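Local coordinates for protein probable LacI-family transcriptional regulator (Corynebacterium glutamicum ATCC 13032, PDB 3BIL) that probably regulates transcription by binding DNA at cis-regulatory sites, its modelled part having the two-lobed periplasmic-binding-protein fold of the LacI family, at residues G233-L238 against I257-K262; P162-N167 against V304-E309; E106-M111 against E132-Q137; V176-H181 against T325-R330; E204-A209 against Q218-G223. One frame throughout, in Å; residues are numbered along the deposited sequence. Where two conformers were deposited one is given.

Contact 1: residues G233-L238 against I257-K262; sequences GATKLL and IEACHK
Ala259 meets Ala234 and Leu238 where two helices, 227-239 and 250-262, lie side by side over the sheet of an alpha/beta lobe of the periplasmic-binding-protein type. The pairing illustrates how small residues let helices approach. The segment axes come within 8.8 Å at a crossing angle of -54°, and the Ala259 methyl aims at the flank of the Ala234 methyl, Ala234 CB standing 3.6 Å from Ala259 CB. That same methyl of Ala259 also lies 3.8 Å from Thr235 OG1, a hydroxyl engaged elsewhere with the carbonyl of Phe231 one turn earlier. Leu238 closes the end of the interface: its CD1 reaches the backbone side of the opposing helix, 4.3 Å from Ala259 O, while its side chain also touches Leu245 of strand 244-247 and Leu265. Beneath, strand 244-247 also receives Cys260 through Leu245, so both helices rest on one strand that separates them in the chain. On the flank, Phe231 packs against Ala259 and makes a cation-pi contact with Lys262. Lys262 in turn reaches back one turn to Glu258, its NZ meeting the anti lone pair of OE1 at 2.6 Å.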
# COMPACT_ATOMS: atom_id res chain seq x y z
N GLY A 233 -17.27 -13.48 -0.35
CA GLY A 233 -17.36 -14.01 -1.70
C GLY A 233 -16.55 -15.29 -1.96
O GLY A 233 -17.08 -16.30 -2.42
N ALA A 234 -15.26 -15.26 -1.65
CA ALA A 234 -14.42 -16.38 -2.01
C ALA A 234 -14.79 -17.60 -1.20
O ALA A 234 -14.70 -18.72 -1.69
CB ALA A 234 -12.99 -16.03 -1.80
N THR A 235 -15.19 -17.40 0.05
CA THR A 235 -15.57 -18.53 0.90
C THR A 235 -16.85 -19.16 0.33
O THR A 235 -17.02 -20.36 0.39
CB THR A 235 -15.77 -18.07 2.36
OG1 THR A 235 -14.58 -17.38 2.78
CG2 THR A 235 -16.11 -19.23 3.35
N LYS A 236 -17.72 -18.36 -0.26
CA LYS A 236 -18.95 -18.92 -0.86
C LYS A 236 -18.74 -19.68 -2.15
O LYS A 236 -19.37 -20.74 -2.35
CB LYS A 236 -20.07 -17.89 -0.93
CG LYS A 236 -20.70 -17.83 0.41
CD LYS A 236 -21.09 -16.44 0.84
CE LYS A 236 -21.45 -16.51 2.32
NZ LYS A 236 -22.67 -15.73 2.64
N LEU A 237 -17.82 -19.19 -2.99
CA LEU A 237 -17.36 -19.91 -4.21
C LEU A 237 -16.77 -21.31 -3.92
O LEU A 237 -17.07 -22.31 -4.62
CB LEU A 237 -16.40 -19.04 -4.99
CG LEU A 237 -17.15 -17.84 -5.58
CD1 LEU A 237 -16.25 -16.65 -5.94
CD2 LEU A 237 -18.06 -18.32 -6.75
N LEU A 238 -15.95 -21.39 -2.87
CA LEU A 238 -15.38 -22.64 -2.40
C LEU A 238 -16.47 -23.56 -1.87
O LEU A 238 -16.39 -24.77 -2.07
CB LEU A 238 -14.31 -22.40 -1.31
CG LEU A 238 -13.00 -21.70 -1.68
CD1 LEU A 238 -12.31 -21.25 -0.40
CD2 LEU A 238 -12.04 -22.59 -2.48
N ILE A 257 -6.93 -14.71 -0.67
CA ILE A 257 -5.86 -15.22 0.22
C ILE A 257 -6.42 -15.48 1.62
O ILE A 257 -6.28 -16.59 2.19
CB ILE A 257 -4.60 -14.30 0.27
CG1 ILE A 257 -3.90 -14.27 -1.10
CG2 ILE A 257 -3.62 -14.82 1.27
CD1 ILE A 257 -2.96 -13.06 -1.36
N GLU A 258 -7.09 -14.48 2.17
CA GLU A 258 -7.66 -14.65 3.48
C GLU A 258 -8.57 -15.89 3.52
O GLU A 258 -8.46 -16.74 4.45
CB GLU A 258 -8.39 -13.40 3.92
CG GLU A 258 -9.03 -13.52 5.30
CD GLU A 258 -9.68 -12.21 5.76
OE1 GLU A 258 -9.92 -12.12 7.00
OE2 GLU A 258 -9.91 -11.28 4.91
N ALA A 259 -9.45 -16.01 2.52
CA ALA A 259 -10.31 -17.19 2.33
C ALA A 259 -9.60 -18.55 2.26
O ALA A 259 -10.09 -19.52 2.85
CB ALA A 259 -11.20 -17.02 1.14
N CYS A 260 -8.49 -18.65 1.52
CA CYS A 260 -7.74 -19.93 1.44
C CYS A 260 -7.03 -20.24 2.72
O CYS A 260 -6.87 -21.45 3.06
CB CYS A 260 -6.71 -19.91 0.32
SG CYS A 260 -7.58 -19.64 -1.17
N HIS A 261 -6.61 -19.16 3.40
CA HIS A 261 -5.91 -19.27 4.68
C HIS A 261 -6.89 -19.74 5.72
O HIS A 261 -6.70 -20.80 6.31
CB HIS A 261 -5.22 -17.96 5.11
CG HIS A 261 -4.60 -18.01 6.48
ND1 HIS A 261 -3.41 -18.67 6.74
CD2 HIS A 261 -5.00 -17.48 7.67
CE1 HIS A 261 -3.12 -18.56 8.03
NE2 HIS A 261 -4.07 -17.84 8.61
N LYS A 262 -7.97 -18.99 5.91
CA LYS A 262 -9.01 -19.40 6.87
C LYS A 262 -9.55 -20.83 6.63
O LYS A 262 -9.63 -21.59 7.56
CB LYS A 262 -10.10 -18.34 7.00
CG LYS A 262 -9.51 -17.00 7.56
CD LYS A 262 -10.48 -16.07 8.36
CE LYS A 262 -9.68 -14.98 9.12
NZ LYS A 262 -10.27 -13.61 9.10

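Contact 2: residues P162-N167 against V304-E309; sequences PTATSN and VSILTE
Pro162 and Ile306 are the closest backbone pair, their CA atoms 7.6 Å apart, where the start of strand 163-167 passes the final turn of helix 296-308. Ile306 spans that spacing with both of its branches. CG2 stands anti to the backbone N and takes the proline, 3.7 Å from Pro162 CB. The other branch, CG1, lies beside the backbone N (chi1 -60°) and runs on extended to CD1, which approaches Ala164 CB more loosely at 4.5 Å. The strand's alternation explains the choice of partners: Pro162 and Ala164 direct their CB atoms at the helix, whereas Thr163 between them turns its own to the other side of the sheet, where it touches Leu150 and Glu154. The helix ends here with a doubly used carbonyl. Ser305 O accepts from Thr308 OG1 at 2.7 Å and from Glu309 N at 3.2 Å, both from one face of its plane, the hydroxyl lying 36° out of that plane. Glu309 then leaves helical geometry. Strand 163-167 runs between strands 148-151 and 322-328, parallel to both. Helix 296-308 packs on these parallel strands of a lobe of the periplasmic-binding-protein type, with Leu299 covering Ala164 and Ser166, and Ile306 reaching Val149 and Thr321.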
# COMPACT_ATOMS: atom_id res chain seq x y z
N PRO A 162 -9.90 12.84 -22.71
CA PRO A 162 -8.91 11.81 -23.02
C PRO A 162 -8.78 10.85 -21.84
O PRO A 162 -8.68 11.28 -20.70
CB PRO A 162 -7.61 12.59 -23.24
CG PRO A 162 -8.02 14.01 -23.44
CD PRO A 162 -9.34 14.21 -22.77
N THR A 163 -8.83 9.55 -22.12
CA THR A 163 -8.68 8.55 -21.07
C THR A 163 -7.56 7.59 -21.44
O THR A 163 -7.42 7.22 -22.60
CB THR A 163 -9.97 7.71 -20.87
OG1 THR A 163 -10.31 7.08 -22.10
CG2 THR A 163 -11.14 8.55 -20.39
N ALA A 164 -6.78 7.19 -20.44
CA ALA A 164 -5.79 6.14 -20.59
C ALA A 164 -6.16 5.03 -19.61
O ALA A 164 -6.15 5.25 -18.40
CB ALA A 164 -4.38 6.65 -20.30
N THR A 165 -6.50 3.85 -20.15
CA THR A 165 -6.99 2.74 -19.35
C THR A 165 -6.25 1.48 -19.75
O THR A 165 -5.61 1.46 -20.80
CB THR A 165 -8.50 2.49 -19.54
OG1 THR A 165 -8.81 2.31 -20.93
CG2 THR A 165 -9.32 3.65 -18.97
N SER A 166 -6.32 0.43 -18.92
CA SER A 166 -5.72 -0.84 -19.28
C SER A 166 -6.74 -1.70 -20.00
O SER A 166 -7.91 -1.68 -19.65
CB SER A 166 -5.19 -1.57 -18.05
OG SER A 166 -6.25 -2.19 -17.33
N ASN A 167 -6.30 -2.42 -21.03
CA ASN A 167 -7.19 -3.38 -21.71
C ASN A 167 -7.09 -4.74 -21.06
O ASN A 167 -6.05 -5.40 -21.14
CB ASN A 167 -6.91 -3.50 -23.21
CG ASN A 167 -7.70 -4.64 -23.87
OD1 ASN A 167 -8.61 -5.24 -23.27
ND2 ASN A 167 -7.35 -4.95 -25.10
N VAL A 304 0.45 11.09 -18.15
CA VAL A 304 1.07 12.38 -17.96
C VAL A 304 1.53 12.98 -19.32
O VAL A 304 1.39 14.19 -19.54
CB VAL A 304 2.14 12.34 -16.80
CG1 VAL A 304 3.35 11.53 -17.19
CG2 VAL A 304 2.52 13.75 -16.35
N SER A 305 2.01 12.14 -20.25
CA SER A 305 2.21 12.54 -21.66
C SER A 305 1.01 13.29 -22.21
O SER A 305 1.15 14.37 -22.76
CB SER A 305 2.47 11.33 -22.55
OG SER A 305 3.82 11.28 -22.97
N ILE A 306 -0.17 12.70 -22.01
CA ILE A 306 -1.44 13.25 -22.50
C ILE A 306 -1.84 14.51 -21.74
O ILE A 306 -2.58 15.34 -22.27
CB ILE A 306 -2.59 12.19 -22.43
CG1 ILE A 306 -2.26 10.96 -23.28
CG2 ILE A 306 -3.93 12.79 -22.85
CD1 ILE A 306 -3.29 9.84 -23.22
N LEU A 307 -1.38 14.66 -20.51
CA LEU A 307 -1.70 15.88 -19.78
C LEU A 307 -0.82 17.05 -20.18
O LEU A 307 -1.29 18.19 -20.18
CB LEU A 307 -1.62 15.69 -18.28
CG LEU A 307 -2.31 16.80 -17.51
CD1 LEU A 307 -3.82 16.80 -17.77
CD2 LEU A 307 -2.03 16.64 -16.05
N THR A 308 0.44 16.78 -20.51
CA THR A 308 1.36 17.82 -20.96
C THR A 308 0.89 18.36 -22.31
O THR A 308 0.63 19.56 -22.44
CB THR A 308 2.84 17.35 -21.00
OG1 THR A 308 2.94 16.05 -21.59
CG2 THR A 308 3.43 17.31 -19.60
N GLU A 309 0.74 17.48 -23.30
CA GLU A 309 0.08 17.83 -24.56
C GLU A 309 -1.40 18.19 -24.34
O GLU A 309 -2.27 17.58 -24.96
CB GLU A 309 0.16 16.66 -25.56
CG GLU A 309 1.50 16.50 -26.28
CD GLU A 309 1.35 15.73 -27.60
OE1 GLU A 309 0.99 14.53 -27.55
OE2 GLU A 309 1.58 16.34 -28.68

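Contact 3: residues E106-M111 against E132-Q137; sequences EDATTM and EECANQ
Asp107 OD1, just ahead of the Ala108 that meets Glu133 and Cys134, is gripped twice by one residue. Thr110 OG1 donates to it at 2.7 Å and Thr110 N at 3.0 Å, the latter with an N-H...O angle of 139°. Both arrive on the anti side of the carboxylate oxygen but from opposite faces of its plane, which should limit rotation of the group. This is an N-cap, and it fixes the first turn of helix 108-120, from which Ala108 and Met111 face segment 132-137. Ala108 CB lies 3.7 Å from Glu133 CB, methyl against methylene. Cys134 inserts deeper: its SG, beside its own backbone N (chi1 -77°), comes within 3.6 Å of Ala108 O and within 4.0 Å of Met111 SD. The side chain of Met111 departs with CG anti to the backbone N (chi1 -175°), carrying the sulfur across to the thiol. In this periplasmic-binding-protein-like fold, helices 108-120 and 135-143 each follow a parallel strand, 99-103 and 126-128, so the contact joins the start of helix 108-120 to the residues that lead into helix 135-143. Flanking charges lead elsewhere, Glu106 forming a salt bridge with Arg153 and Glu132 one with Arg200 on helix 197-212. Thr110 packs on Gln89 of the second subunit.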
# COMPACT_ATOMS: atom_id res chain seq x y z
N GLU A 106 -13.85 6.47 -2.78
CA GLU A 106 -14.97 5.94 -3.57
C GLU A 106 -16.27 6.71 -3.26
O GLU A 106 -17.38 6.15 -3.30
CB GLU A 106 -15.13 4.42 -3.32
CG GLU A 106 -13.81 3.62 -3.44
CD GLU A 106 -13.44 3.25 -4.89
OE1 GLU A 106 -13.92 3.92 -5.84
OE2 GLU A 106 -12.67 2.27 -5.07
N ASP A 107 -16.11 8.00 -2.96
CA ASP A 107 -17.18 8.87 -2.49
C ASP A 107 -17.28 10.02 -3.45
O ASP A 107 -16.35 10.84 -3.55
CB ASP A 107 -16.88 9.41 -1.08
CG ASP A 107 -18.10 10.07 -0.42
OD1 ASP A 107 -18.14 11.32 -0.30
OD2 ASP A 107 -19.01 9.33 -0.00
N ALA A 108 -18.40 10.09 -4.16
CA ALA A 108 -18.66 11.15 -5.14
C ALA A 108 -18.58 12.55 -4.53
O ALA A 108 -17.91 13.43 -5.08
CB ALA A 108 -20.00 10.92 -5.80
N THR A 109 -19.25 12.75 -3.39
CA THR A 109 -19.23 14.04 -2.69
C THR A 109 -17.79 14.48 -2.39
O THR A 109 -17.45 15.66 -2.57
CB THR A 109 -20.03 13.99 -1.36
OG1 THR A 109 -21.34 13.46 -1.60
CG2 THR A 109 -20.14 15.38 -0.73
N THR A 110 -16.94 13.55 -1.95
CA THR A 110 -15.56 13.90 -1.63
C THR A 110 -14.83 14.42 -2.88
O THR A 110 -14.18 15.46 -2.82
CB THR A 110 -14.78 12.75 -0.93
OG1 THR A 110 -15.61 12.12 0.04
CG2 THR A 110 -13.59 13.30 -0.20
N MET A 111 -14.96 13.71 -4.00
CA MET A 111 -14.30 14.05 -5.27
C MET A 111 -14.84 15.35 -5.84
O MET A 111 -14.09 16.17 -6.41
CB MET A 111 -14.49 12.93 -6.31
CG MET A 111 -13.72 13.16 -7.64
SD MET A 111 -14.10 11.91 -8.88
CE MET A 111 -13.46 10.41 -8.10
N GLU A 132 -18.40 7.63 -11.39
CA GLU A 132 -19.44 7.89 -12.40
C GLU A 132 -20.43 8.97 -11.99
O GLU A 132 -20.92 9.73 -12.83
CB GLU A 132 -20.17 6.61 -12.76
CG GLU A 132 -19.32 5.67 -13.56
CD GLU A 132 -19.99 4.34 -13.80
OE1 GLU A 132 -19.29 3.45 -14.35
OE2 GLU A 132 -21.19 4.18 -13.46
N GLU A 133 -20.72 9.04 -10.70
CA GLU A 133 -21.62 10.05 -10.15
C GLU A 133 -21.05 11.47 -10.20
O GLU A 133 -21.55 12.35 -9.52
CB GLU A 133 -21.99 9.69 -8.73
CG GLU A 133 -22.63 8.34 -8.60
CD GLU A 133 -23.87 8.40 -7.76
OE1 GLU A 133 -23.76 8.78 -6.57
OE2 GLU A 133 -24.97 8.09 -8.29
N CYS A 134 -20.00 11.68 -11.00
CA CYS A 134 -19.30 12.97 -11.14
C CYS A 134 -19.12 13.30 -12.60
O CYS A 134 -18.36 14.22 -12.95
CB CYS A 134 -17.92 12.93 -10.47
SG CYS A 134 -17.91 13.04 -8.67
N ALA A 135 -19.80 12.55 -13.46
CA ALA A 135 -19.67 12.71 -14.90
C ALA A 135 -19.93 14.16 -15.34
O ALA A 135 -19.23 14.69 -16.21
CB ALA A 135 -20.61 11.74 -15.62
N ASN A 136 -20.92 14.81 -14.72
CA ASN A 136 -21.31 16.17 -15.09
C ASN A 136 -20.23 17.23 -14.78
O ASN A 136 -19.78 17.93 -15.69
CB ASN A 136 -22.66 16.55 -14.46
CG ASN A 136 -23.83 15.77 -15.06
OD1 ASN A 136 -23.71 15.08 -16.08
ND2 ASN A 136 -24.99 15.86 -14.41
N GLN A 137 -19.80 17.30 -13.52
CA GLN A 137 -18.80 18.30 -13.11
C GLN A 137 -17.52 18.13 -13.88
O GLN A 137 -16.83 19.12 -14.14
CB GLN A 137 -18.45 18.16 -11.64
CG GLN A 137 -19.51 17.53 -10.79
CD GLN A 137 -19.02 17.33 -9.38
OE1 GLN A 137 -18.17 18.09 -8.90
NE2 GLN A 137 -19.55 16.31 -8.71

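Contact 4: residues V176-H181 against T325-R330; sequences VELLAH and TALIHR
Leu178 of helix 169-181 lays its forked end against His329 and Leu327, joining the helix to the end of strand 322-328 in a lobe of the periplasmic-binding-protein fold. It is a compact example of one leucine fork serving two different surfaces. With CG anti to the backbone N (chi1 -169°) the side chain extends straight off the helix, and a chi2 of 59° brings both methyls to His329 and CD2 to Leu327 as well. CD2 sits above the imidazole face in a CH-pi contact, 3.7 Å from the centroid of the His329 ring and only 14° from its normal. The same methyl touches the aliphatic neighbour, 3.8 Å from Leu327 CD2. On the strand side, Leu327 and His329 are alternate residues of one extended chain, so both side chains emerge toward the helix, each with CG anti to its backbone N; Ile328 between them touches Asp293 instead. The ring contact belongs to the conformer described here, since His329 was modelled in two, and a crystal neighbour touches this segment. Antiparallel pairing secures the strand, Ile328 bonding to Val291 and Ala326 to Asp293, while Leu327 also covers Ile292. Next along the helix, Leu179 points into the lobe against Phe246. The second methyl of the fork stays nearer the rim of the imidazole, Leu178 CD1 lying 3.6 Å from His329 CE1.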
# COMPACT_ATOMS: atom_id res chain seq x y z
N VAL A 176 -7.65 -17.49 -18.39
CA VAL A 176 -8.70 -18.53 -18.63
C VAL A 176 -8.16 -19.72 -19.42
O VAL A 176 -8.33 -20.88 -18.99
CB VAL A 176 -9.99 -17.97 -19.27
CG1 VAL A 176 -10.91 -19.08 -19.73
CG2 VAL A 176 -10.74 -17.04 -18.27
N GLU A 177 -7.47 -19.43 -20.54
CA GLU A 177 -6.78 -20.45 -21.35
C GLU A 177 -5.96 -21.39 -20.50
O GLU A 177 -6.14 -22.60 -20.57
CB GLU A 177 -5.92 -19.82 -22.46
CG GLU A 177 -6.53 -19.91 -23.87
CD GLU A 177 -6.92 -21.37 -24.27
OE1 GLU A 177 -6.00 -22.23 -24.37
OE2 GLU A 177 -8.13 -21.65 -24.48
N LEU A 178 -5.11 -20.82 -19.65
CA LEU A 178 -4.28 -21.56 -18.72
C LEU A 178 -5.06 -22.38 -17.73
O LEU A 178 -4.67 -23.52 -17.44
CB LEU A 178 -3.34 -20.58 -18.00
CG LEU A 178 -2.19 -21.12 -17.14
CD1 LEU A 178 -1.25 -21.98 -17.96
CD2 LEU A 178 -1.42 -19.99 -16.51
N LEU A 179 -6.16 -21.83 -17.19
CA LEU A 179 -7.01 -22.65 -16.29
C LEU A 179 -7.57 -23.83 -17.05
O LEU A 179 -7.58 -24.98 -16.54
CB LEU A 179 -8.12 -21.83 -15.56
CG LEU A 179 -7.52 -20.76 -14.62
CD1 LEU A 179 -8.44 -19.61 -14.25
CD2 LEU A 179 -6.79 -21.37 -13.43
N ALA A 180 -8.00 -23.57 -18.28
CA ALA A 180 -8.61 -24.62 -19.09
C ALA A 180 -7.64 -25.77 -19.41
O ALA A 180 -7.99 -26.94 -19.20
CB ALA A 180 -9.20 -24.05 -20.34
N HIS A 181 -6.41 -25.44 -19.88
CA HIS A 181 -5.42 -26.48 -20.15
C HIS A 181 -5.06 -27.27 -18.94
O HIS A 181 -4.72 -28.44 -19.07
CB HIS A 181 -4.16 -25.91 -20.77
CG HIS A 181 -4.39 -25.33 -22.13
ND1 HIS A 181 -3.63 -24.30 -22.64
CD2 HIS A 181 -5.35 -25.59 -23.05
CE1 HIS A 181 -4.09 -23.98 -23.84
NE2 HIS A 181 -5.13 -24.74 -24.11
N THR A 325 -2.83 -5.73 -21.04
CA THR A 325 -2.69 -6.31 -19.74
C THR A 325 -1.95 -7.64 -19.95
O THR A 325 -2.02 -8.20 -21.05
CB THR A 325 -4.08 -6.51 -19.20
OG1 THR A 325 -4.16 -5.96 -17.88
CG2 THR A 325 -4.52 -7.96 -19.22
N ALA A 326 -1.21 -8.13 -18.95
CA ALA A 326 -0.42 -9.34 -19.19
C ALA A 326 -0.49 -10.35 -18.06
O ALA A 326 -0.68 -9.97 -16.92
CB ALA A 326 1.03 -8.96 -19.52
N LEU A 327 -0.36 -11.63 -18.38
CA LEU A 327 -0.30 -12.70 -17.37
C LEU A 327 1.16 -13.06 -16.96
O LEU A 327 1.92 -13.56 -17.77
CB LEU A 327 -1.00 -13.95 -17.91
CG LEU A 327 -1.12 -15.12 -16.94
CD1 LEU A 327 -2.20 -14.83 -15.90
CD2 LEU A 327 -1.53 -16.36 -17.71
N ILE A 328 1.51 -12.81 -15.69
CA ILE A 328 2.74 -13.24 -15.09
C ILE A 328 2.52 -14.67 -14.55
O ILE A 328 1.85 -14.86 -13.54
CB ILE A 328 3.16 -12.27 -13.94
CG1 ILE A 328 2.96 -10.80 -14.31
CG2 ILE A 328 4.59 -12.51 -13.47
CD1 ILE A 328 3.63 -10.32 -15.58
N HIS A 329 3.08 -15.66 -15.21
CA HIS A 329 2.93 -17.05 -14.79
C HIS A 329 3.88 -17.34 -13.64
O HIS A 329 5.11 -17.23 -13.77
CB HIS A 329 3.15 -18.02 -15.97
CG HIS A 329 2.59 -19.39 -15.75
ND1 HIS A 329 2.39 -20.29 -16.78
CD2 HIS A 329 2.20 -20.03 -14.62
CE1 HIS A 329 1.90 -21.41 -16.29
NE2 HIS A 329 1.78 -21.28 -14.98
N ARG A 330 3.29 -17.69 -12.50
CA ARG A 330 4.07 -18.07 -11.34
C ARG A 330 3.70 -19.48 -10.94
O ARG A 330 3.71 -20.36 -11.80
CB ARG A 330 3.91 -17.10 -10.22
CG ARG A 330 4.30 -15.69 -10.62
CD ARG A 330 4.82 -14.97 -9.37
NE ARG A 330 5.12 -13.57 -9.64
CZ ARG A 330 4.38 -12.55 -9.29
NH1 ARG A 330 3.27 -12.73 -8.58
NH2 ARG A 330 4.78 -11.33 -9.61

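Contact 5: residues E204-A209 against Q218-G223; sequences EDFKAA and QLVFLG
Phe206 presents the far end of its ring to Gln218 and Val220, tying the helix of a beta-alpha-beta unit to the strand that follows it. The unit runs through strand 187-190, helix 197-212 and strand 219-221, and the contact exemplifies how an aromatic side chain fills the layer between helix and sheet. A chi1 of 161° puts CG anti to the backbone N and sends the ring straight from the helix to the strand. There CZ comes within 3.7 Å of Gln218 CB, the methylene lying at the ring edge, close to its plane. One carbon further on, Gln218 CG is 4.1 Å from the same Phe206 CZ. The glutamine then bends at chi2 (-69°) and carries its amide away, nearly perpendicular to the phenyl plane, to be held at both ends: NE2 by the carbonyl of Gly216 and OE1 by the amide of Ile187, at the start of the unit's first strand. Thus the aliphatic part of the residue packs while its polar tip pairs with backbone. The ring has further company in Tyr189, with which it stacks, and in Ile172 and Val176 of helix 169-181. Val220 runs alongside the phenylalanine in the opposite sense and leans on Leu203 as well. Its CG2 lies 4.2 Å from Phe206 CE2.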
# COMPACT_ATOMS: atom_id res chain seq x y z
N GLU A 204 -17.37 -8.99 -18.28
CA GLU A 204 -17.62 -9.33 -19.71
C GLU A 204 -16.50 -10.26 -20.24
O GLU A 204 -16.80 -11.38 -20.70
CB GLU A 204 -17.74 -8.10 -20.64
CG GLU A 204 -18.75 -7.00 -20.28
CD GLU A 204 -18.62 -5.72 -21.18
OE1 GLU A 204 -19.18 -4.65 -20.79
OE2 GLU A 204 -17.98 -5.77 -22.27
N ASP A 205 -15.23 -9.81 -20.12
CA ASP A 205 -14.06 -10.52 -20.66
C ASP A 205 -13.82 -11.91 -20.09
O ASP A 205 -13.43 -12.85 -20.77
CB ASP A 205 -12.80 -9.69 -20.48
CG ASP A 205 -12.89 -8.36 -21.20
OD1 ASP A 205 -12.15 -7.42 -20.85
OD2 ASP A 205 -13.71 -8.24 -22.13
N PHE A 206 -14.03 -12.05 -18.81
CA PHE A 206 -13.93 -13.36 -18.25
C PHE A 206 -15.06 -14.25 -18.83
O PHE A 206 -14.85 -15.46 -19.05
CB PHE A 206 -13.96 -13.28 -16.71
CG PHE A 206 -14.31 -14.58 -16.04
CD1 PHE A 206 -13.34 -15.51 -15.76
CD2 PHE A 206 -15.65 -14.88 -15.75
CE1 PHE A 206 -13.65 -16.72 -15.14
CE2 PHE A 206 -16.00 -16.09 -15.17
CZ PHE A 206 -14.99 -17.03 -14.87
N LYS A 207 -16.25 -13.67 -19.04
CA LYS A 207 -17.39 -14.48 -19.57
C LYS A 207 -17.11 -14.97 -21.01
O LYS A 207 -17.16 -16.19 -21.28
CB LYS A 207 -18.75 -13.75 -19.46
CG LYS A 207 -19.50 -13.88 -18.08
CD LYS A 207 -20.41 -12.67 -17.90
CE LYS A 207 -21.79 -13.00 -17.26
NZ LYS A 207 -22.60 -11.72 -16.91
N ALA A 208 -16.76 -14.03 -21.89
CA ALA A 208 -16.32 -14.36 -23.27
C ALA A 208 -15.13 -15.33 -23.36
O ALA A 208 -15.19 -16.30 -24.13
CB ALA A 208 -16.04 -13.09 -24.05
N ALA A 209 -14.07 -15.10 -22.59
CA ALA A 209 -12.94 -16.05 -22.53
C ALA A 209 -13.36 -17.46 -22.20
O ALA A 209 -12.82 -18.41 -22.74
CB ALA A 209 -11.89 -15.61 -21.51
N GLN A 218 -19.11 -20.32 -15.80
CA GLN A 218 -18.41 -20.61 -14.53
C GLN A 218 -19.11 -19.92 -13.38
O GLN A 218 -20.12 -19.25 -13.60
CB GLN A 218 -16.94 -20.20 -14.63
CG GLN A 218 -16.25 -20.87 -15.75
CD GLN A 218 -16.08 -22.34 -15.54
OE1 GLN A 218 -15.78 -22.77 -14.45
NE2 GLN A 218 -16.25 -23.14 -16.60
N LEU A 219 -18.62 -20.06 -12.15
CA LEU A 219 -19.24 -19.36 -11.01
C LEU A 219 -18.77 -17.92 -10.92
O LEU A 219 -17.63 -17.67 -11.12
CB LEU A 219 -18.91 -20.07 -9.74
CG LEU A 219 -19.18 -21.53 -10.03
CD1 LEU A 219 -18.67 -22.37 -8.92
CD2 LEU A 219 -20.68 -21.71 -10.23
N VAL A 220 -19.67 -16.99 -10.62
CA VAL A 220 -19.34 -15.58 -10.56
C VAL A 220 -19.89 -15.00 -9.27
O VAL A 220 -21.08 -15.14 -9.00
CB VAL A 220 -20.06 -14.80 -11.66
CG1 VAL A 220 -20.07 -13.30 -11.31
CG2 VAL A 220 -19.40 -15.02 -13.03
N PHE A 221 -19.05 -14.35 -8.49
CA PHE A 221 -19.54 -13.58 -7.35
C PHE A 221 -19.39 -12.09 -7.65
O PHE A 221 -18.33 -11.64 -8.09
CB PHE A 221 -18.78 -13.95 -6.08
CG PHE A 221 -19.33 -13.30 -4.84
CD1 PHE A 221 -20.20 -14.01 -3.98
CD2 PHE A 221 -19.01 -11.95 -4.52
CE1 PHE A 221 -20.73 -13.39 -2.78
CE2 PHE A 221 -19.53 -11.33 -3.38
CZ PHE A 221 -20.39 -12.05 -2.50
N LEU A 222 -20.44 -11.31 -7.43
CA LEU A 222 -20.35 -9.86 -7.67
C LEU A 222 -19.96 -9.12 -6.40
O LEU A 222 -20.80 -8.79 -5.59
CB LEU A 222 -21.64 -9.28 -8.25
CG LEU A 222 -22.22 -10.00 -9.47
CD1 LEU A 222 -23.58 -9.40 -9.87
CD2 LEU A 222 -21.24 -9.96 -10.66
N GLY A 223 -18.66 -8.86 -6.24
CA GLY A 223 -18.10 -8.25 -5.05
C GLY A 223 -18.26 -6.74 -5.05
O GLY A 223 -19.20 -6.20 -5.64

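The contacts divide between the two lobes: 2 and 3 lie in one, with centres 20 Å apart, and 1, 4 and 5 in the other. Contact 5 links its two companions. Its Leu219 CB touches Leu237 CD2 of contact 1 at 3.6 Å, and its Phe206 CD1 lies 3.9 Å from Val176 CG2 of contact 4. The chain crosses between the lobes from contact 2 to contact 4, strand 163-167 leading into helix 169-181 and helix 296-308 preceding strand 322-328; the two strands are neighbours in the sheet. Contacts 1 and 2, 36 Å apart between centres, lie on opposite sides of the chain's centre. In LacI relatives the effector binds between such lobes.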